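Ribokinase, putative (Burkholderia thailandensis, PDB 3B1N) probably transfers phosphate from ATP to nucleosides as a kinase of the pfkB family, here holding ADP and the nucleoside mizoribine. Local coordinates at residues B[54-59]-B[277-282]; B[164-169]-B[251-256]. All blocks are in the same frame, centred on the assembly; numbering follows the deposited sequence.

Contact 1: residues B[54-59]-B[277-282]. With ADP (adenosine-5'-diphosphate), chain G.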
loop_
_atom_site.group_PDB
_atom_site.type_symbol
_atom_site.label_atom_id
_atom_site.label_comp_id
_atom_site.label_asym_id
_atom_site.label_seq_id
_atom_site.Cartn_x
_atom_site.Cartn_y
_atom_site.Cartn_z
ATOM N N ALA B 54 8.598 7.746 -21.253
ATOM C CA ALA B 54 9.319 8.797 -21.985
ATOM C C ALA B 54 10.713 8.979 -21.438
ATOM O O ALA B 54 11.645 9.256 -22.202
ATOM C CB ALA B 54 8.555 10.105 -21.939
ATOM N N TYR B 55 10.900 8.882 -20.115
ATOM C CA TYR B 55 12.239 9.077 -19.530
ATOM C C TYR B 55 13.197 8.014 -20.118
ATOM O O TYR B 55 14.336 8.351 -20.472
ATOM C CB TYR B 55 12.140 8.976 -17.996
ATOM C CG TYR B 55 13.473 9.121 -17.302
ATOM C CD1 TYR B 55 14.041 10.378 -17.118
ATOM C CD2 TYR B 55 14.147 8.002 -16.867
ATOM C CE1 TYR B 55 15.297 10.517 -16.527
ATOM C CE2 TYR B 55 15.402 8.139 -16.236
ATOM C CZ TYR B 55 15.947 9.373 -16.090
ATOM O OH TYR B 55 17.191 9.556 -15.487
ATOM N N ALA B 56 12.747 6.769 -20.183
ATOM C CA ALA B 56 13.550 5.684 -20.750
ATOM C C ALA B 56 13.874 5.925 -22.222
ATOM O O ALA B 56 15.039 5.804 -22.619
ATOM C CB ALA B 56 12.871 4.345 -20.561
ATOM N N LEU B 57 12.877 6.349 -22.985
ATOM C CA LEU B 57 13.101 6.578 -24.423
ATOM C C LEU B 57 14.095 7.734 -24.574
ATOM O O LEU B 57 15.000 7.670 -25.441
ATOM C CB LEU B 57 11.765 6.786 -25.112
ATOM C CG LEU B 57 11.894 6.992 -26.620
ATOM C CD1 LEU B 57 12.601 5.760 -27.213
ATOM C CD2 LEU B 57 10.469 7.073 -27.144
ATOM N N ASN B 58 13.993 8.762 -23.727
ATOM C CA ASN B 58 14.887 9.921 -23.745
ATOM C C ASN B 58 16.318 9.553 -23.379
ATOM O O ASN B 58 17.306 10.064 -23.989
ATOM C CB ASN B 58 14.317 11.014 -22.819
ATOM C CG ASN B 58 14.986 12.347 -23.007
ATOM O OD1 ASN B 58 14.960 12.901 -24.121
ATOM N ND2 ASN B 58 15.603 12.854 -21.957
ATOM N N LEU B 59 16.498 8.657 -22.406
ATOM C CA LEU B 59 17.857 8.185 -22.075
ATOM C C LEU B 59 18.500 7.529 -23.288
ATOM O O LEU B 59 19.732 7.587 -23.434
ATOM C CB LEU B 59 17.797 7.113 -20.979
ATOM C CG LEU B 59 17.548 7.577 -19.555
ATOM C CD1 LEU B 59 17.387 6.320 -18.687
ATOM C CD2 LEU B 59 18.679 8.475 -19.020
ATOM N N SER B 277 14.888 -5.344 -21.776
ATOM C CA SER B 277 15.295 -6.128 -20.600
ATOM C C SER B 277 16.445 -5.436 -19.868
ATOM O O SER B 277 16.420 -5.270 -18.618
ATOM C CB SER B 277 15.709 -7.497 -21.090
ATOM O OG SER B 277 16.034 -8.277 -19.950
ATOM N N LEU B 278 17.404 -4.925 -20.633
ATOM C CA LEU B 278 18.499 -4.165 -20.035
ATOM C C LEU B 278 17.987 -2.928 -19.331
ATOM O O LEU B 278 18.393 -2.646 -18.184
ATOM C CB LEU B 278 19.544 -3.774 -21.070
ATOM C CG LEU B 278 20.633 -2.842 -20.613
ATOM C CD1 LEU B 278 21.462 -3.428 -19.494
ATOM C CD2 LEU B 278 21.522 -2.500 -21.819
ATOM N N MET B 279 17.084 -2.175 -19.973
ATOM C CA MET B 279 16.588 -0.957 -19.286
ATOM C C MET B 279 15.884 -1.306 -17.963
ATOM O O MET B 279 16.083 -0.560 -16.992
ATOM C CB MET B 279 15.630 -0.214 -20.216
ATOM C CG MET B 279 16.345 0.344 -21.502
ATOM S SD MET B 279 17.606 1.554 -21.217
ATOM C CE MET B 279 16.623 3.034 -20.850
ATOM N N GLY B 280 15.115 -2.395 -17.943
ATOM C CA GLY B 280 14.487 -2.859 -16.706
ATOM C C GLY B 280 15.516 -3.115 -15.616
ATOM O O GLY B 280 15.321 -2.738 -14.422
ATOM N N ALA B 281 16.622 -3.747 -15.988
ATOM C CA ALA B 281 17.712 -4.007 -14.996
ATOM C C ALA B 281 18.445 -2.796 -14.547
ATOM O O ALA B 281 18.879 -2.728 -13.378
ATOM C CB ALA B 281 18.697 -5.053 -15.563
ATOM N N LEU B 282 18.640 -1.815 -15.423
ATOM C CA LEU B 282 19.333 -0.599 -14.982
ATOM C C LEU B 282 18.456 0.204 -14.033
ATOM O O LEU B 282 18.916 0.794 -13.065
ATOM C CB LEU B 282 19.726 0.266 -16.173
ATOM C CG LEU B 282 20.618 -0.467 -17.165
ATOM C CD1 LEU B 282 20.789 0.376 -18.407
ATOM C CD2 LEU B 282 21.996 -0.672 -16.462
HETATM P PB ADP G . 6.216 -4.444 -14.233
HETATM O O1B ADP G . 5.371 -5.305 -13.307
HETATM O O2B ADP G . 5.378 -3.969 -15.381
HETATM O O3B ADP G . 7.061 -3.343 -13.697
HETATM P PA ADP G . 8.192 -6.681 -14.531
HETATM O O1A ADP G . 8.284 -6.823 -13.005
HETATM O O2A ADP G . 7.742 -7.848 -15.355
HETATM O O3A ADP G . 7.237 -5.509 -14.992
HETATM O "O5'" ADP G . 9.634 -6.190 -14.886
HETATM C "C5'" ADP G . 9.842 -5.765 -16.238
HETATM C "C4'" ADP G . 11.225 -6.110 -16.768
HETATM O "O4'" ADP G . 12.221 -5.460 -15.949
HETATM C "C3'" ADP G . 11.567 -7.619 -16.713
HETATM O "O3'" ADP G . 11.028 -8.318 -17.845
HETATM C "C2'" ADP G . 13.069 -7.560 -16.587
HETATM O "O2'" ADP G . 13.664 -7.394 -17.892
HETATM C "C1'" ADP G . 13.339 -6.323 -15.776
HETATM N N9 ADP G . 13.394 -6.690 -14.334
HETATM C C8 ADP G . 12.391 -6.708 -13.398
HETATM N N7 ADP G . 12.877 -7.166 -12.199
HETATM C C5 ADP G . 14.141 -7.506 -12.397
HETATM C C6 ADP G . 15.198 -8.085 -11.570
HETATM N N6 ADP G . 14.905 -8.374 -10.271
HETATM N N1 ADP G . 16.384 -8.294 -12.113
HETATM C C2 ADP G . 16.658 -8.002 -13.407
HETATM N N3 ADP G . 15.740 -7.449 -14.211
HETATM C C4 ADP G . 14.500 -7.213 -13.785
#
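The flat group at the meeting point is the Ala56 peptide carbonyl, whose oxygen has the terminal methyl of Met279 to one side of it and above the carbonyl plane, about 35° out of it, Ala56 O to Met279 CE 3.6 Å. Met279 CE also lies 4.0 Å from Ala56 CB and 4.0 Å from Leu59 CD1, so that one methionine end spans residues one turn apart on helix 49-59. Met279 reaches there with a folded chain, bent at chi2 (-63°) and chi3 (-76°), which curls the thioether so that CE, not SD, makes the contact. Leu59 brings one branch, CD1, and its side chain crosses that of Met279 at a slant. No hydrogen bond crosses between the segments; the contact is van der Waals, mostly between apolar groups. It joins two helices of the pfkB (ribokinase-like) fold, 49-59 and 269-284, the second of which also borders the ADP site. There Ser277 OG receives a hydrogen bond from ADP O2' at 3.3 Å, and it is also hydrogen-bonded to Pro238 O. Gly280 CA lies 3.5 Å from ADP O4', so that the helix backbone itself comes up against the ribose, and Ala281 CB approaches the adenine at N3 (4.0 Å). Tyr292, from a loop, packs against both Ala56 and Leu59, and its carbonyl oxygen is hydrogen-bonded to Tyr55 OH. Leu278 and Leu282 rest on helix 296-307.

Contact 2: residues B[164-169]-B[251-256]. With ADP (adenosine-5'-diphosphate), chain G; MZR (5-hydroxy-1-(beta-D-ribofuranosyl)-1H-imidazole-4-carboxamide), chain F.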
loop_
_atom_site.group_PDB
_atom_site.type_symbol
_atom_site.label_atom_id
_atom_site.label_comp_id
_atom_site.label_asym_id
_atom_site.label_seq_id
_atom_site.Cartn_x
_atom_site.Cartn_y
_atom_site.Cartn_z
ATOM N N ILE B 164 1.684 0.437 -29.214
ATOM C CA ILE B 164 1.577 -0.576 -28.163
ATOM C C ILE B 164 0.404 -0.220 -27.245
ATOM O O ILE B 164 0.286 0.935 -26.852
ATOM C CB ILE B 164 2.869 -0.555 -27.293
ATOM C CG1 ILE B 164 4.135 -0.826 -28.133
ATOM C CG2 ILE B 164 2.734 -1.647 -26.168
ATOM C CD1 ILE B 164 5.438 -0.852 -27.298
ATOM N N PHE B 165 -0.406 -1.212 -26.929
ATOM C CA PHE B 165 -1.468 -1.084 -25.914
ATOM C C PHE B 165 -0.983 -1.751 -24.628
ATOM O O PHE B 165 -0.662 -2.939 -24.616
ATOM C CB PHE B 165 -2.742 -1.728 -26.434
ATOM C CG PHE B 165 -3.902 -1.680 -25.470
ATOM C CD1 PHE B 165 -4.297 -0.478 -24.890
ATOM C CD2 PHE B 165 -4.615 -2.829 -25.203
ATOM C CE1 PHE B 165 -5.405 -0.447 -24.009
ATOM C CE2 PHE B 165 -5.682 -2.817 -24.305
ATOM C CZ PHE B 165 -6.064 -1.613 -23.724
ATOM N N ASP B 166 -0.927 -0.967 -23.546
ATOM C CA ASP B 166 -0.409 -1.353 -22.274
ATOM C C ASP B 166 -1.553 -1.069 -21.220
ATOM O O ASP B 166 -1.417 -0.007 -20.566
ATOM C CB ASP B 166 0.823 -0.405 -22.191
ATOM C CG ASP B 166 1.525 -0.372 -20.864
ATOM O OD1 ASP B 166 1.464 -1.358 -20.117
ATOM O OD2 ASP B 166 2.172 0.701 -20.585
ATOM N N PRO B 167 -2.604 -1.924 -21.072
ATOM C CA PRO B 167 -3.714 -1.578 -20.164
ATOM C C PRO B 167 -3.228 -1.471 -18.710
ATOM O O PRO B 167 -3.655 -0.551 -17.972
ATOM C CB PRO B 167 -4.756 -2.666 -20.430
ATOM C CG PRO B 167 -3.995 -3.842 -21.050
ATOM C CD PRO B 167 -2.862 -3.197 -21.794
ATOM N N GLY B 168 -2.276 -2.332 -18.357
ATOM C CA GLY B 168 -1.547 -2.217 -17.079
ATOM C C GLY B 168 -2.496 -2.063 -15.891
ATOM O O GLY B 168 -3.500 -2.739 -15.764
ATOM N N GLN B 169 -2.133 -1.142 -15.026
ATOM C CA GLN B 169 -2.922 -0.873 -13.837
ATOM C C GLN B 169 -4.321 -0.365 -14.104
ATOM O O GLN B 169 -5.142 -0.263 -13.179
ATOM C CB GLN B 169 -2.167 0.155 -13.004
ATOM C CG GLN B 169 -0.891 -0.389 -12.447
ATOM C CD GLN B 169 0.322 0.127 -13.165
ATOM O OE1 GLN B 169 0.367 0.216 -14.408
ATOM N NE2 GLN B 169 1.344 0.455 -12.380
ATOM N N CYS B 251 9.851 -0.788 -13.482
ATOM C CA CYS B 251 10.693 -1.666 -14.376
ATOM C C CYS B 251 10.012 -1.935 -15.704
ATOM O O CYS B 251 10.691 -1.856 -16.763
ATOM C CB CYS B 251 10.974 -2.997 -13.728
ATOM S SG CYS B 251 12.299 -2.935 -12.500
ATOM N N GLY B 252 8.687 -2.185 -15.697
ATOM C CA GLY B 252 7.977 -2.448 -16.947
ATOM C C GLY B 252 8.007 -1.187 -17.832
ATOM O O GLY B 252 8.065 -1.290 -19.062
ATOM N N ASP B 253 7.918 -0.001 -17.244
ATOM C CA ASP B 253 7.935 1.216 -18.052
ATOM C C ASP B 253 9.304 1.446 -18.689
ATOM O O ASP B 253 9.390 1.899 -19.856
ATOM C CB ASP B 253 7.552 2.400 -17.161
ATOM C CG ASP B 253 6.069 2.402 -16.809
ATOM O OD1 ASP B 253 5.265 1.767 -17.509
ATOM O OD2 ASP B 253 5.714 3.013 -15.793
ATOM N N ALA B 254 10.374 1.160 -17.938
ATOM C CA ALA B 254 11.728 1.278 -18.502
ATOM C C ALA B 254 11.829 0.308 -19.687
ATOM O O ALA B 254 12.369 0.651 -20.760
ATOM C CB ALA B 254 12.792 0.980 -17.438
ATOM N N PHE B 255 11.370 -0.920 -19.480
ATOM C CA PHE B 255 11.315 -1.951 -20.534
ATOM C C PHE B 255 10.566 -1.428 -21.748
ATOM O O PHE B 255 11.034 -1.537 -22.886
ATOM C CB PHE B 255 10.668 -3.222 -19.914
ATOM C CG PHE B 255 10.595 -4.406 -20.843
ATOM C CD1 PHE B 255 11.485 -5.494 -20.713
ATOM C CD2 PHE B 255 9.591 -4.471 -21.807
ATOM C CE1 PHE B 255 11.350 -6.610 -21.607
ATOM C CE2 PHE B 255 9.462 -5.567 -22.648
ATOM C CZ PHE B 255 10.361 -6.624 -22.557
ATOM N N ARG B 256 9.399 -0.846 -21.531
ATOM C CA ARG B 256 8.614 -0.337 -22.688
ATOM C C ARG B 256 9.358 0.775 -23.427
ATOM O O ARG B 256 9.282 0.806 -24.674
ATOM C CB ARG B 256 7.242 0.153 -22.184
ATOM C CG ARG B 256 6.320 -1.027 -21.947
ATOM C CD ARG B 256 5.270 -0.644 -20.919
ATOM N NE ARG B 256 4.353 -1.728 -20.611
ATOM C CZ ARG B 256 4.686 -2.865 -19.979
ATOM N NH1 ARG B 256 5.936 -3.156 -19.667
ATOM N NH2 ARG B 256 3.761 -3.746 -19.723
HETATM P PB ADP G . 6.216 -4.444 -14.233
HETATM O O1B ADP G . 5.371 -5.305 -13.307
HETATM O O2B ADP G . 5.378 -3.969 -15.381
HETATM O O3B ADP G . 7.061 -3.343 -13.697
HETATM P PA ADP G . 8.192 -6.681 -14.531
HETATM O O1A ADP G . 8.284 -6.823 -13.005
HETATM O O2A ADP G . 7.742 -7.848 -15.355
HETATM O O3A ADP G . 7.237 -5.509 -14.992
HETATM O "O5'" ADP G . 9.634 -6.190 -14.886
HETATM C "C5'" ADP G . 9.842 -5.765 -16.238
HETATM C "C4'" ADP G . 11.225 -6.110 -16.768
HETATM O "O4'" ADP G . 12.221 -5.460 -15.949
HETATM C "C3'" ADP G . 11.567 -7.619 -16.713
HETATM O "O3'" ADP G . 11.028 -8.318 -17.845
HETATM C "C2'" ADP G . 13.069 -7.560 -16.587
HETATM O "O2'" ADP G . 13.664 -7.394 -17.892
HETATM C "C1'" ADP G . 13.339 -6.323 -15.776
HETATM N N9 ADP G . 13.394 -6.690 -14.334
HETATM C C8 ADP G . 12.391 -6.708 -13.398
HETATM N N7 ADP G . 12.877 -7.166 -12.199
HETATM C C5 ADP G . 14.141 -7.506 -12.397
HETATM C C6 ADP G . 15.198 -8.085 -11.570
HETATM N N6 ADP G . 14.905 -8.374 -10.271
HETATM N N1 ADP G . 16.384 -8.294 -12.113
HETATM C C2 ADP G . 16.658 -8.002 -13.407
HETATM N N3 ADP G . 15.740 -7.449 -14.211
HETATM C C4 ADP G . 14.500 -7.213 -13.785
HETATM N N1 MZR F . -3.407 4.582 -13.617
HETATM O O3 MZR F . -0.697 5.230 -13.772
HETATM C C4 MZR F . -0.698 4.450 -12.596
HETATM C C5 MZR F . -1.854 3.816 -12.003
HETATM C C6 MZR F . -3.229 3.894 -12.502
HETATM O O6 MZR F . -4.092 3.309 -11.813
HETATM N N7 MZR F . -1.338 3.194 -10.908
HETATM C C8 MZR F . -0.006 3.428 -10.864
HETATM N N9 MZR F . 0.407 4.209 -11.905
HETATM C "C1'" MZR F . 1.786 4.624 -12.210
HETATM C "C2'" MZR F . 2.617 5.189 -11.072
HETATM O "O2'" MZR F . 2.458 6.603 -11.123
HETATM C "C3'" MZR F . 4.031 4.642 -11.392
HETATM O "O3'" MZR F . 5.049 5.614 -11.647
HETATM C "C4'" MZR F . 3.835 3.752 -12.590
HETATM O "O4'" MZR F . 2.462 3.414 -12.535
HETATM C "C5'" MZR F . 4.691 2.510 -12.499
HETATM O "O5'" MZR F . 4.443 1.754 -13.714
HETATM O O HOH W 1 2.865 1.297 -18.122
#
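Asp166 OD1 takes two N-H groups of Arg256, NE at 3.0 Å and NH2 at 3.3 Å, in a salt bridge whose hydrogen bonds are both weak. The oxygen sits at the guanidinium edge, near its plane, but the carboxylate is turned 49° from that plane, so the pairing is not the flat two-oxygen kind. Asp166 has a second conformer, which makes finer detail of the bridge doubtful. The Arg256 chain runs extended from CG to NE, and its NH1 turns back to Gly252 O at 2.9 Å. Gly252 O accepts from two donors, the helical Arg256 N and the side-chain NH1, from opposite faces of its carbonyl plane; the NH1 bond, with the Asp166 bridge, probably helps set the turn of the guanidinium. A water lies between Asp166 OD2 and Asp253 OD1, though its short approaches make it doubtful. The helix start belongs to a DPTGCGD sequence that resembles the DTxGAGD-type motif of pfkB kinases: Gly252 N donates to ADP O3B at 2.8 Å, consistent with an anion hole, and Asp253 OD2 accepts from the mizoribine 5'-hydroxyl, O5', at 2.7 Å and from Asn52 ND2. Gln169 lines the mizoribine pocket, its NE2 3.2 Å from MZR O4'. Strand 163-165, flanked by strands 138-141 and 188-192, ends before Asp166, which touches Ile53 of helix 49-59, while helix 251-264 packs Cys251, Ala254 and Phe255 against helix 269-284.

The centres of the two contacts lie about 12 Å apart, and both touch ADP. Along the chain the order is 54-59, 164-169, 251-256, 277-282, so contact 2 falls wholly within the span that contact 1 closes. Helices 251-264 and 269-284 are consecutive and pack directly: Met279 CB is 3.4 Å from Ala254 O, and Gly280 O is 3.6 Å from Cys251 SG. Ala56 CB approaches Ala254 O too, at 3.7 Å, bringing helix 49-59 against the same place. Contact 2 joins the loop leaving strand 163-165 of the nine-stranded sheet to the first turns of helix 251-264, between the two ligands, whereas contact 1 ties helix 49-59 to the helix that borders the ADP ribose and adenine.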